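Local coordinates for putative gdp-fucose protein o-fucosyltransferase 1 (Caenorhabditis elegans, PDB 3ZY2) that is a putative protein O-fucosyltransferase of the GT-B clan that binds guanosine-5'-diphosphate in a pocket between its two parallel-sheet halves, at residues L239-Q244 against V333-H338; F20-D25 against A176-K181; V214-R219 against L327-C332. All coordinates share one frame; numbering follows the deposited sequence.

Interaction 1. Residues L239-Q244 against V333-H338; sequences LFASEQ and VSTFSH. With GDP (guanosine-5'-diphosphate), chain C.
Ser-334, whose O lies 3.5 Å from Ala-241 CB, has its OG gripped by three groups. It accepts from Ser-337 N along a nearly straight path (166°, OG to N 3.3 Å) and more weakly from Phe-336 N, and it donates to GDP O1B, with OG and O1B 2.7 Å apart. This marks Ser-334 as the N-cap of helix 335-346, whose first turn is thus turned toward the β-phosphate. Thr-335 adds N to O2B, 3.0 Å, and its OG1 also donates to O2B. With chi1 at 63°, its OG1 sits between backbone N and carbonyl carbon, which puts the hydroxyl on the phosphate and leaves CG2 against Ala-241 CB, 3.9 Å away. The partner segment forms a type II' turn from Leu-239 to Ser-242, with Phe-240 at positive phi. Within the turn, Ala-241 N donates to Val-333 O (3.0 Å, 160°), arriving above the carbonyl plane. Val-333 CG1 fits against Leu-239 CD2 and, obliquely, the Phe-240 ring. Gln-244, just after the turn, and His-338 pass in opposite directions. The CB of Gln-244 makes a CH-pi contact over one face of the imidazole, 3.8 Å from the ring centroid, while its NE2 is bonded to Cys-332 O. Trp-185 meets the His-338 ring edge-to-face.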
loop_
_atom_site.group_PDB
_atom_site.type_symbol
_atom_site.label_atom_id
_atom_site.label_comp_id
_atom_site.label_asym_id
_atom_site.label_seq_id
_atom_site.Cartn_x
_atom_site.Cartn_y
_atom_site.Cartn_z
ATOM N N LEU A 239 7.201 -10.932 14.195
ATOM C CA LEU A 239 7.701 -11.421 12.935
ATOM C C LEU A 239 6.782 -12.551 12.550
ATOM O O LEU A 239 6.727 -13.578 13.240
ATOM C CB LEU A 239 9.142 -11.899 13.087
ATOM C CG LEU A 239 9.789 -12.467 11.816
ATOM C CD1 LEU A 239 9.912 -11.417 10.677
ATOM C CD2 LEU A 239 11.150 -13.064 12.165
ATOM N N PHE A 240 6.019 -12.332 11.490
ATOM C CA PHE A 240 5.095 -13.332 10.986
ATOM C C PHE A 240 4.158 -13.790 12.100
ATOM O O PHE A 240 3.488 -12.954 12.687
ATOM C CB PHE A 240 5.875 -14.461 10.315
ATOM C CG PHE A 240 6.722 -13.994 9.157
ATOM C CD1 PHE A 240 6.307 -12.938 8.354
ATOM C CD2 PHE A 240 7.942 -14.607 8.885
ATOM C CE1 PHE A 240 7.121 -12.483 7.285
ATOM C CE2 PHE A 240 8.737 -14.179 7.823
ATOM C CZ PHE A 240 8.323 -13.119 7.030
ATOM N N ALA A 241 4.148 -15.082 12.428
ATOM C CA ALA A 241 3.174 -15.606 13.384
ATOM C C ALA A 241 3.628 -15.552 14.843
ATOM O O ALA A 241 2.994 -16.152 15.721
ATOM C CB ALA A 241 2.790 -17.036 13.007
ATOM N N SER A 242 4.723 -14.851 15.123
ATOM C CA SER A 242 5.352 -14.954 16.445
ATOM C C SER A 242 4.446 -14.619 17.649
ATOM O O SER A 242 4.693 -15.086 18.760
ATOM C CB SER A 242 6.641 -14.133 16.475
ATOM O OG SER A 242 6.349 -12.766 16.244
ATOM N N GLU A 243 3.398 -13.826 17.437
ATOM C CA GLU A 243 2.456 -13.505 18.534
ATOM C C GLU A 243 1.622 -14.714 18.990
ATOM O O GLU A 243 1.004 -14.688 20.056
ATOM C CB GLU A 243 1.572 -12.321 18.153
ATOM C CG GLU A 243 2.403 -11.041 17.866
ATOM C CD GLU A 243 1.631 -9.968 17.110
ATOM O OE1 GLU A 243 1.297 -10.167 15.912
ATOM O OE2 GLU A 243 1.372 -8.900 17.722
ATOM N N GLN A 244 1.648 -15.795 18.211
ATOM C CA GLN A 244 0.958 -17.011 18.628
ATOM C C GLN A 244 1.582 -17.658 19.857
ATOM O O GLN A 244 0.898 -18.389 20.576
ATOM C CB GLN A 244 0.890 -18.021 17.483
ATOM C CG GLN A 244 2.195 -18.763 17.216
ATOM C CD GLN A 244 2.027 -19.811 16.141
ATOM O OE1 GLN A 244 1.056 -20.588 16.143
ATOM N NE2 GLN A 244 2.975 -19.842 15.198
ATOM N N VAL A 333 7.329 -18.831 14.810
ATOM C CA VAL A 333 7.381 -17.745 13.820
ATOM C C VAL A 333 6.603 -18.101 12.547
ATOM O O VAL A 333 6.131 -17.246 11.811
ATOM C CB VAL A 333 8.865 -17.338 13.508
ATOM C CG1 VAL A 333 8.931 -16.240 12.457
ATOM C CG2 VAL A 333 9.547 -16.920 14.778
ATOM N N SER A 334 6.434 -19.385 12.292
ATOM C CA SER A 334 5.856 -19.796 11.026
ATOM C C SER A 334 4.333 -19.652 10.988
ATOM O O SER A 334 3.607 -20.209 11.846
ATOM C CB SER A 334 6.238 -21.236 10.751
ATOM O OG SER A 334 5.537 -21.731 9.633
ATOM N N THR A 335 3.839 -18.980 9.957
ATOM C CA THR A 335 2.386 -18.906 9.760
ATOM C C THR A 335 1.782 -20.250 9.333
ATOM O O THR A 335 0.570 -20.453 9.436
ATOM C CB THR A 335 1.946 -17.826 8.749
ATOM O OG1 THR A 335 2.470 -18.148 7.450
ATOM C CG2 THR A 335 2.438 -16.459 9.198
ATOM N N PHE A 336 2.632 -21.155 8.844
ATOM C CA PHE A 336 2.218 -22.511 8.513
ATOM C C PHE A 336 1.919 -23.287 9.816
ATOM O O PHE A 336 0.853 -23.894 9.972
ATOM C CB PHE A 336 3.320 -23.138 7.649
ATOM C CG PHE A 336 2.959 -24.448 7.016
ATOM C CD1 PHE A 336 2.342 -24.480 5.757
ATOM C CD2 PHE A 336 3.326 -25.653 7.616
ATOM C CE1 PHE A 336 2.034 -25.708 5.150
ATOM C CE2 PHE A 336 3.045 -26.891 6.992
ATOM C CZ PHE A 336 2.409 -26.914 5.773
ATOM N N SER A 337 2.849 -23.219 10.776
ATOM C CA SER A 337 2.569 -23.728 12.130
ATOM C C SER A 337 1.333 -23.060 12.721
ATOM O O SER A 337 0.583 -23.706 13.462
ATOM C CB SER A 337 3.758 -23.525 13.084
ATOM O OG SER A 337 4.691 -24.612 13.031
ATOM N N HIS A 338 1.112 -21.779 12.383
ATOM C CA HIS A 338 0.008 -21.023 13.025
ATOM C C HIS A 338 -1.343 -21.591 12.592
ATOM O O HIS A 338 -2.282 -21.644 13.390
ATOM C CB HIS A 338 0.130 -19.522 12.711
ATOM C CG HIS A 338 -0.641 -18.598 13.623
ATOM N ND1 HIS A 338 -1.365 -18.976 14.741
ATOM C CD2 HIS A 338 -0.752 -17.251 13.547
ATOM C CE1 HIS A 338 -1.892 -17.894 15.302
ATOM N NE2 HIS A 338 -1.546 -16.842 14.587
HETATM P PB GDP C . 5.843 -19.381 6.706
HETATM O O1B GDP C . 6.202 -20.703 7.277
HETATM O O2B GDP C . 4.982 -18.238 7.332
HETATM O O3B GDP C . 6.566 -19.021 5.270
HETATM O O3A GDP C . 4.603 -20.287 5.931
HETATM P PA GDP C . 3.920 -19.959 4.390
HETATM O O1A GDP C . 2.979 -21.411 4.603
HETATM O O2A GDP C . 3.392 -18.783 4.066
HETATM O "O5'" GDP C . 5.532 -20.236 3.654
HETATM C "C5'" GDP C . 5.540 -21.498 3.926
HETATM C "C4'" GDP C . 5.836 -22.497 3.074
HETATM O "O4'" GDP C . 6.893 -23.318 2.776
HETATM C "C3'" GDP C . 4.683 -23.267 3.148
HETATM O "O3'" GDP C . 3.210 -23.107 2.240
HETATM C "C2'" GDP C . 4.949 -25.107 1.983
HETATM O "O2'" GDP C . 4.787 -24.651 0.715
HETATM C "C1'" GDP C . 6.362 -24.991 2.527
HETATM N N9 GDP C . 6.343 -25.551 3.684
HETATM C C8 GDP C . 6.654 -24.767 5.302
HETATM N N7 GDP C . 6.445 -25.942 5.802
HETATM C C5 GDP C . 6.153 -27.071 5.287
HETATM C C6 GDP C . 5.809 -28.761 5.502
HETATM O O6 GDP C . 5.860 -28.966 6.624
HETATM N N1 GDP C . 5.638 -29.144 4.510
HETATM C C2 GDP C . 5.579 -28.926 3.288
HETATM N N2 GDP C . 5.390 -29.477 2.478
HETATM N N3 GDP C . 5.821 -27.524 2.609
HETATM C C4 GDP C . 6.105 -26.679 3.744
#

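Interaction 2. Residues F20-D25 against A176-K181; sequences FGNQVD and APFPSK. With GDP (guanosine-5'-diphosphate), chain C.
Chi1 of -152° carries the Asp-25 carboxylate out from the helix toward Ser-180, and chi1 of 58° places Ser-180 OG between its own backbone N and carbonyl carbon, where it meets that carboxylate. Two bonds result: Ser-180 OG donates to Asp-25 OD1 at 2.6 Å, and Ser-180 N donates to Asp-25 OD2 at 2.8 Å with an angle of 158°. Both oxygens are approached from above the carboxylate plane rather than within it. Beside them the Asn-22 amide slants across the end of Phe-178, ND2 to CZ 3.5 Å. Phe-178 is followed by a cis peptide bond to Pro-179. One water donates to both Asp-25 O and Pro-177 O.

Helix 20-37 here presents its N-terminal turn to GDP. Gly-21, which has no side chain, brings its N to O1A at 2.7 Å, and Asn-22 N bonds O2A at 3.2 Å. Arg-342, from helix 335-346, makes a salt bridge to Asp-25 OD1, and Trp-185 NE1 bonds Ser-180 OG. The Arg-342 guanidinium probably balances the charge of the buried carboxylate, while the Ser-180 hydroxyl and N-H fix its rotation.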
loop_
_atom_site.group_PDB
_atom_site.type_symbol
_atom_site.label_atom_id
_atom_site.label_comp_id
_atom_site.label_asym_id
_atom_site.label_seq_id
_atom_site.Cartn_x
_atom_site.Cartn_y
_atom_site.Cartn_z
ATOM N N PHE A 20 1.163 -20.411 1.493
ATOM C CA PHE A 20 -0.145 -20.822 2.050
ATOM C C PHE A 20 -0.452 -20.297 3.438
ATOM O O PHE A 20 -1.587 -19.845 3.702
ATOM C CB PHE A 20 -0.282 -22.339 2.023
ATOM C CG PHE A 20 -1.664 -22.837 2.323
ATOM C CD1 PHE A 20 -2.736 -22.489 1.499
ATOM C CD2 PHE A 20 -1.887 -23.700 3.393
ATOM C CE1 PHE A 20 -4.018 -22.975 1.760
ATOM C CE2 PHE A 20 -3.138 -24.196 3.667
ATOM C CZ PHE A 20 -4.222 -23.843 2.866
ATOM N N GLY A 21 0.543 -20.312 4.318
ATOM C CA GLY A 21 0.296 -19.808 5.669
ATOM C C GLY A 21 -0.070 -18.335 5.664
ATOM O O GLY A 21 -0.959 -17.919 6.399
ATOM N N ASN A 22 0.600 -17.539 4.842
ATOM C CA ASN A 22 0.244 -16.112 4.723
ATOM C C ASN A 22 -1.153 -15.911 4.124
ATOM O O ASN A 22 -1.914 -15.036 4.570
ATOM C CB ASN A 22 1.253 -15.341 3.836
ATOM C CG ASN A 22 2.669 -15.210 4.434
ATOM O OD1 ASN A 22 3.514 -14.551 3.821
ATOM N ND2 ASN A 22 2.936 -15.828 5.581
ATOM N N GLN A 23 -1.516 -16.745 3.151
ATOM C CA GLN A 23 -2.784 -16.608 2.447
ATOM C C GLN A 23 -3.929 -16.924 3.390
ATOM O O GLN A 23 -4.943 -16.203 3.419
ATOM C CB GLN A 23 -2.836 -17.562 1.274
ATOM C CG GLN A 23 -1.838 -17.200 0.177
ATOM C CD GLN A 23 -1.669 -18.311 -0.814
ATOM O OE1 GLN A 23 -2.625 -19.038 -1.126
ATOM N NE2 GLN A 23 -0.426 -18.479 -1.318
ATOM N N VAL A 24 -3.782 -18.008 4.163
ATOM C CA VAL A 24 -4.811 -18.373 5.135
ATOM C C VAL A 24 -4.910 -17.303 6.222
ATOM O O VAL A 24 -6.002 -16.946 6.633
ATOM C CB VAL A 24 -4.548 -19.760 5.749
ATOM C CG1 VAL A 24 -5.553 -20.071 6.857
ATOM C CG2 VAL A 24 -4.644 -20.835 4.656
ATOM N N ASP A 25 -3.763 -16.785 6.674
ATOM C CA ASP A 25 -3.710 -15.751 7.726
ATOM C C ASP A 25 -4.537 -14.512 7.326
ATOM O O ASP A 25 -5.353 -14.005 8.115
ATOM C CB ASP A 25 -2.242 -15.414 8.009
ATOM C CG ASP A 25 -2.017 -14.943 9.415
ATOM O OD1 ASP A 25 -2.612 -15.531 10.348
ATOM O OD2 ASP A 25 -1.252 -13.984 9.584
ATOM N N ALA A 176 -7.267 -7.253 4.609
ATOM C CA ALA A 176 -7.100 -7.844 5.938
ATOM C C ALA A 176 -5.699 -7.582 6.447
ATOM O O ALA A 176 -4.759 -7.518 5.665
ATOM C CB ALA A 176 -7.314 -9.342 5.874
ATOM N N PRO A 177 -5.534 -7.472 7.769
ATOM C CA PRO A 177 -4.191 -7.319 8.313
ATOM C C PRO A 177 -3.295 -8.518 8.086
ATOM O O PRO A 177 -3.763 -9.653 7.927
ATOM C CB PRO A 177 -4.438 -7.182 9.824
ATOM C CG PRO A 177 -5.791 -6.682 9.944
ATOM C CD PRO A 177 -6.567 -7.277 8.803
ATOM N N PHE A 178 -1.995 -8.257 8.055
ATOM C CA PHE A 178 -1.002 -9.294 8.124
ATOM C C PHE A 178 0.162 -8.797 8.947
ATOM O O PHE A 178 0.645 -7.696 8.712
ATOM C CB PHE A 178 -0.487 -9.689 6.741
ATOM C CG PHE A 178 0.594 -10.722 6.806
ATOM C CD1 PHE A 178 0.264 -12.069 6.949
ATOM C CD2 PHE A 178 1.936 -10.352 6.838
ATOM C CE1 PHE A 178 1.258 -13.057 7.048
ATOM C CE2 PHE A 178 2.948 -11.324 6.921
ATOM C CZ PHE A 178 2.601 -12.688 7.039
ATOM N N PRO A 179 0.617 -9.588 9.921
ATOM C CA PRO A 179 0.045 -10.855 10.409
ATOM C C PRO A 179 -1.368 -10.668 10.975
ATOM O O PRO A 179 -1.753 -9.554 11.343
ATOM C CB PRO A 179 1.026 -11.248 11.530
ATOM C CG PRO A 179 2.313 -10.554 11.136
ATOM C CD PRO A 179 1.849 -9.236 10.659
ATOM N N SER A 180 -2.140 -11.750 11.044
ATOM C CA SER A 180 -3.514 -11.648 11.549
ATOM C C SER A 180 -3.577 -11.175 12.998
ATOM O O SER A 180 -2.675 -11.455 13.810
ATOM C CB SER A 180 -4.232 -12.996 11.454
ATOM O OG SER A 180 -3.510 -13.982 12.180
ATOM N N LYS A 181 -4.669 -10.499 13.310
ATOM C CA LYS A 181 -4.948 -10.068 14.675
ATOM C C LYS A 181 -5.571 -11.195 15.473
ATOM O O LYS A 181 -6.345 -11.999 14.939
ATOM C CB LYS A 181 -5.862 -8.850 14.666
ATOM C CG LYS A 181 -5.288 -7.666 13.887
ATOM C CD LYS A 181 -5.996 -6.363 14.210
ATOM C CE LYS A 181 -5.374 -5.223 13.403
ATOM N NZ LYS A 181 -5.740 -3.864 13.903
HETATM P PB GDP C . 5.843 -19.381 6.706
HETATM O O1B GDP C . 6.202 -20.703 7.277
HETATM O O2B GDP C . 4.982 -18.238 7.332
HETATM O O3B GDP C . 6.566 -19.021 5.270
HETATM O O3A GDP C . 4.603 -20.287 5.931
HETATM P PA GDP C . 3.920 -19.959 4.390
HETATM O O1A GDP C . 2.979 -21.411 4.603
HETATM O O2A GDP C . 3.392 -18.783 4.066
HETATM O "O5'" GDP C . 5.532 -20.236 3.654
HETATM C "C5'" GDP C . 5.540 -21.498 3.926
HETATM C "C4'" GDP C . 5.836 -22.497 3.074
HETATM O "O4'" GDP C . 6.893 -23.318 2.776
HETATM C "C3'" GDP C . 4.683 -23.267 3.148
HETATM O "O3'" GDP C . 3.210 -23.107 2.240
HETATM C "C2'" GDP C . 4.949 -25.107 1.983
HETATM O "O2'" GDP C . 4.787 -24.651 0.715
HETATM C "C1'" GDP C . 6.362 -24.991 2.527
HETATM N N9 GDP C . 6.343 -25.551 3.684
HETATM C C8 GDP C . 6.654 -24.767 5.302
HETATM N N7 GDP C . 6.445 -25.942 5.802
HETATM C C5 GDP C . 6.153 -27.071 5.287
HETATM C C6 GDP C . 5.809 -28.761 5.502
HETATM O O6 GDP C . 5.860 -28.966 6.624
HETATM N N1 GDP C . 5.638 -29.144 4.510
HETATM C C2 GDP C . 5.579 -28.926 3.288
HETATM N N2 GDP C . 5.390 -29.477 2.478
HETATM N N3 GDP C . 5.821 -27.524 2.609
HETATM C C4 GDP C . 6.105 -26.679 3.744
HETATM O O HOH W 1 -5.958 -11.219 8.793
#

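Interaction 3. Residues V214-R219 against L327-C332; sequences VAVHLR and LFVGNC. With GDP (guanosine-5'-diphosphate), chain C.
Strands 214-218 and 327-330 run parallel, their axes 15° apart in direction and 4.7 Å apart at closest approach, and three backbone bonds join them: Ala-215 N to Leu-327 O, Val-329 N to Ala-215 O, and His-217 N to Val-329 O. The second of these is the shortest, with N and O 2.8 Å apart. On one face Val-329 meets two valines: its CG2 lies 4.0 Å from Val-214 CG1, and Val-216 lies beside it pointing the same way. Lys-274 of helix 264-278 touches Val-329 on this face. On the face of Ala-215, the Phe-328 ring turns its edge to His-217, with Phe-328 CE1 and His-217 CB 4.0 Å apart. Gly-330 N rests over the centre of the Phe-328 ring, 3.7 Å above its plane. Helix 335-346 packs against Phe-328 from this side.

The pair is the central strand and one neighbour of the five-stranded parallel sheet of the C-terminal half, consistent with the Rossmann-like domain of GT-B proteins, and its C-terminal strand ends lead to the nucleotide. His-217 NE2 donates to GDP N7 at 3.0 Å, with N7 near the plane of the imidazole, while ND1 is bonded to Ser-337 OG, so both ring nitrogens are engaged and the ring's rotation is fixed. Arg-219 bends at chi2 (73°) to swing its guanidinium onto the β-phosphate: NE donates to O1B at 2.8 Å, nearly straight at 168°, and NH2 donates to O3B at 2.8 Å. At the end of the guanidinium away from the phosphate, NH1 forms salt bridges to Asp-288 and Asp-221. A water donates to His-217 O and accepts from Arg-219 N and Asn-331 ND2, bridging the strand ends where direct pairing has stopped.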
loop_
_atom_site.group_PDB
_atom_site.type_symbol
_atom_site.label_atom_id
_atom_site.label_comp_id
_atom_site.label_asym_id
_atom_site.label_seq_id
_atom_site.Cartn_x
_atom_site.Cartn_y
_atom_site.Cartn_z
ATOM N N VAL A 214 3.329 -37.569 18.693
ATOM C CA VAL A 214 3.780 -36.178 18.654
ATOM C C VAL A 214 3.985 -35.818 17.194
ATOM O O VAL A 214 4.662 -36.547 16.485
ATOM C CB VAL A 214 5.142 -35.975 19.381
ATOM C CG1 VAL A 214 5.570 -34.507 19.340
ATOM C CG2 VAL A 214 5.063 -36.384 20.850
ATOM N N ALA A 215 3.384 -34.721 16.742
ATOM C CA ALA A 215 3.668 -34.166 15.401
ATOM C C ALA A 215 4.497 -32.921 15.552
ATOM O O ALA A 215 4.198 -32.085 16.433
ATOM C CB ALA A 215 2.356 -33.834 14.661
ATOM N N VAL A 216 5.504 -32.785 14.697
ATOM C CA VAL A 216 6.406 -31.615 14.751
ATOM C C VAL A 216 6.505 -30.969 13.381
ATOM O O VAL A 216 6.505 -31.660 12.368
ATOM C CB VAL A 216 7.827 -31.965 15.288
ATOM C CG1 VAL A 216 7.724 -32.656 16.633
ATOM C CG2 VAL A 216 8.595 -32.815 14.280
ATOM N N HIS A 217 6.585 -29.645 13.386
ATOM C CA HIS A 217 6.850 -28.861 12.185
ATOM C C HIS A 217 8.271 -28.331 12.207
ATOM O O HIS A 217 8.640 -27.577 13.102
ATOM C CB HIS A 217 5.863 -27.690 12.065
ATOM C CG HIS A 217 6.064 -26.886 10.820
ATOM N ND1 HIS A 217 5.985 -25.508 10.783
ATOM C CD2 HIS A 217 6.371 -27.285 9.555
ATOM C CE1 HIS A 217 6.225 -25.097 9.547
ATOM N NE2 HIS A 217 6.469 -26.153 8.784
ATOM N N LEU A 218 9.079 -28.791 11.245
ATOM C CA LEU A 218 10.469 -28.363 11.121
ATOM C C LEU A 218 10.579 -27.441 9.918
ATOM O O LEU A 218 10.618 -27.889 8.774
ATOM C CB LEU A 218 11.404 -29.573 10.971
ATOM C CG LEU A 218 11.297 -30.638 12.077
ATOM C CD1 LEU A 218 12.353 -31.740 11.875
ATOM C CD2 LEU A 218 11.403 -30.035 13.519
ATOM N N ARG A 219 10.590 -26.141 10.196
ATOM C CA ARG A 219 10.738 -25.131 9.163
ATOM C C ARG A 219 12.233 -24.840 9.099
ATOM O O ARG A 219 12.812 -24.272 10.037
ATOM C CB ARG A 219 9.944 -23.875 9.570
ATOM C CG ARG A 219 9.897 -22.787 8.495
ATOM C CD ARG A 219 9.001 -23.110 7.316
ATOM N NE ARG A 219 8.708 -21.874 6.591
ATOM C CZ ARG A 219 9.437 -21.389 5.597
ATOM N NH1 ARG A 219 10.502 -22.048 5.161
ATOM N NH2 ARG A 219 9.095 -20.254 5.013
ATOM N N LEU A 327 -0.138 -34.447 20.442
ATOM C CA LEU A 327 0.596 -33.227 20.816
ATOM C C LEU A 327 1.274 -32.686 19.563
ATOM O O LEU A 327 1.851 -33.456 18.805
ATOM C CB LEU A 327 1.663 -33.508 21.878
ATOM C CG LEU A 327 2.528 -32.289 22.253
ATOM C CD1 LEU A 327 1.677 -31.223 22.966
ATOM C CD2 LEU A 327 3.712 -32.693 23.115
ATOM N N PHE A 328 1.164 -31.380 19.336
ATOM C CA PHE A 328 1.819 -30.684 18.234
ATOM C C PHE A 328 2.924 -29.813 18.813
ATOM O O PHE A 328 2.682 -29.087 19.773
ATOM C CB PHE A 328 0.814 -29.792 17.515
ATOM C CG PHE A 328 1.439 -28.802 16.537
ATOM C CD1 PHE A 328 2.260 -29.228 15.489
ATOM C CD2 PHE A 328 1.171 -27.447 16.658
ATOM C CE1 PHE A 328 2.791 -28.293 14.606
ATOM C CE2 PHE A 328 1.723 -26.520 15.762
ATOM C CZ PHE A 328 2.522 -26.951 14.723
ATOM N N VAL A 329 4.129 -29.929 18.248
ATOM C CA VAL A 329 5.226 -28.971 18.548
ATOM C C VAL A 329 5.535 -28.215 17.267
ATOM O O VAL A 329 5.993 -28.810 16.282
ATOM C CB VAL A 329 6.510 -29.641 19.100
ATOM C CG1 VAL A 329 7.491 -28.561 19.622
ATOM C CG2 VAL A 329 6.181 -30.620 20.217
ATOM N N GLY A 330 5.261 -26.913 17.268
ATOM C CA GLY A 330 5.461 -26.108 16.068
ATOM C C GLY A 330 6.594 -25.119 16.141
ATOM O O GLY A 330 7.337 -25.085 17.137
ATOM N N ASN A 331 6.680 -24.327 15.078
ATOM C CA ASN A 331 7.597 -23.204 14.999
ATOM C C ASN A 331 6.785 -21.945 15.208
ATOM O O ASN A 331 5.876 -21.644 14.433
ATOM C CB ASN A 331 8.269 -23.190 13.635
ATOM C CG ASN A 331 9.301 -22.122 13.539
ATOM O OD1 ASN A 331 8.974 -20.941 13.652
ATOM N ND2 ASN A 331 10.564 -22.511 13.388
ATOM N N CYS A 332 7.111 -21.219 16.267
ATOM C CA CYS A 332 6.317 -20.068 16.652
ATOM C C CYS A 332 6.276 -18.958 15.606
ATOM O O CYS A 332 5.300 -18.204 15.539
ATOM C CB CYS A 332 6.862 -19.516 17.944
ATOM S SG CYS A 332 5.967 -18.052 18.443
HETATM P PB GDP C . 5.843 -19.381 6.706
HETATM O O1B GDP C . 6.202 -20.703 7.277
HETATM O O2B GDP C . 4.982 -18.238 7.332
HETATM O O3B GDP C . 6.566 -19.021 5.270
HETATM O O3A GDP C . 4.603 -20.287 5.931
HETATM P PA GDP C . 3.920 -19.959 4.390
HETATM O O1A GDP C . 2.979 -21.411 4.603
HETATM O O2A GDP C . 3.392 -18.783 4.066
HETATM O "O5'" GDP C . 5.532 -20.236 3.654
HETATM C "C5'" GDP C . 5.540 -21.498 3.926
HETATM C "C4'" GDP C . 5.836 -22.497 3.074
HETATM O "O4'" GDP C . 6.893 -23.318 2.776
HETATM C "C3'" GDP C . 4.683 -23.267 3.148
HETATM O "O3'" GDP C . 3.210 -23.107 2.240
HETATM C "C2'" GDP C . 4.949 -25.107 1.983
HETATM O "O2'" GDP C . 4.787 -24.651 0.715
HETATM C "C1'" GDP C . 6.362 -24.991 2.527
HETATM N N9 GDP C . 6.343 -25.551 3.684
HETATM C C8 GDP C . 6.654 -24.767 5.302
HETATM N N7 GDP C . 6.445 -25.942 5.802
HETATM C C5 GDP C . 6.153 -27.071 5.287
HETATM C C6 GDP C . 5.809 -28.761 5.502
HETATM O O6 GDP C . 5.860 -28.966 6.624
HETATM N N1 GDP C . 5.638 -29.144 4.510
HETATM C C2 GDP C . 5.579 -28.926 3.288
HETATM N N2 GDP C . 5.390 -29.477 2.478
HETATM N N3 GDP C . 5.821 -27.524 2.609
HETATM C C4 GDP C . 6.105 -26.679 3.744
HETATM O O HOH W 2 10.685 -25.530 13.153
#

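How the interactions relate
Interaction 2 comes first along the chain, both its segments following strands of the N-terminal six-stranded sheet; interactions 1 and 3 then alternate, 214-219, 239-244, 327-332 and 333-338 in turn, within the C-terminal half. Centres lie about 10 Å apart for interactions 1 and 2, about 12 Å for 1 and 3, and about 19 Å for 2 and 3, which do not touch. Interaction 1 therefore sits between the others: its helix 335-346 reaches interaction 2 through a weak bond of Thr-335 to Asn-22, and interaction 3 by following strand 327-330 in the chain. All three contacts reach GDP, which places it between the two halves, as expected of a GT-B fold.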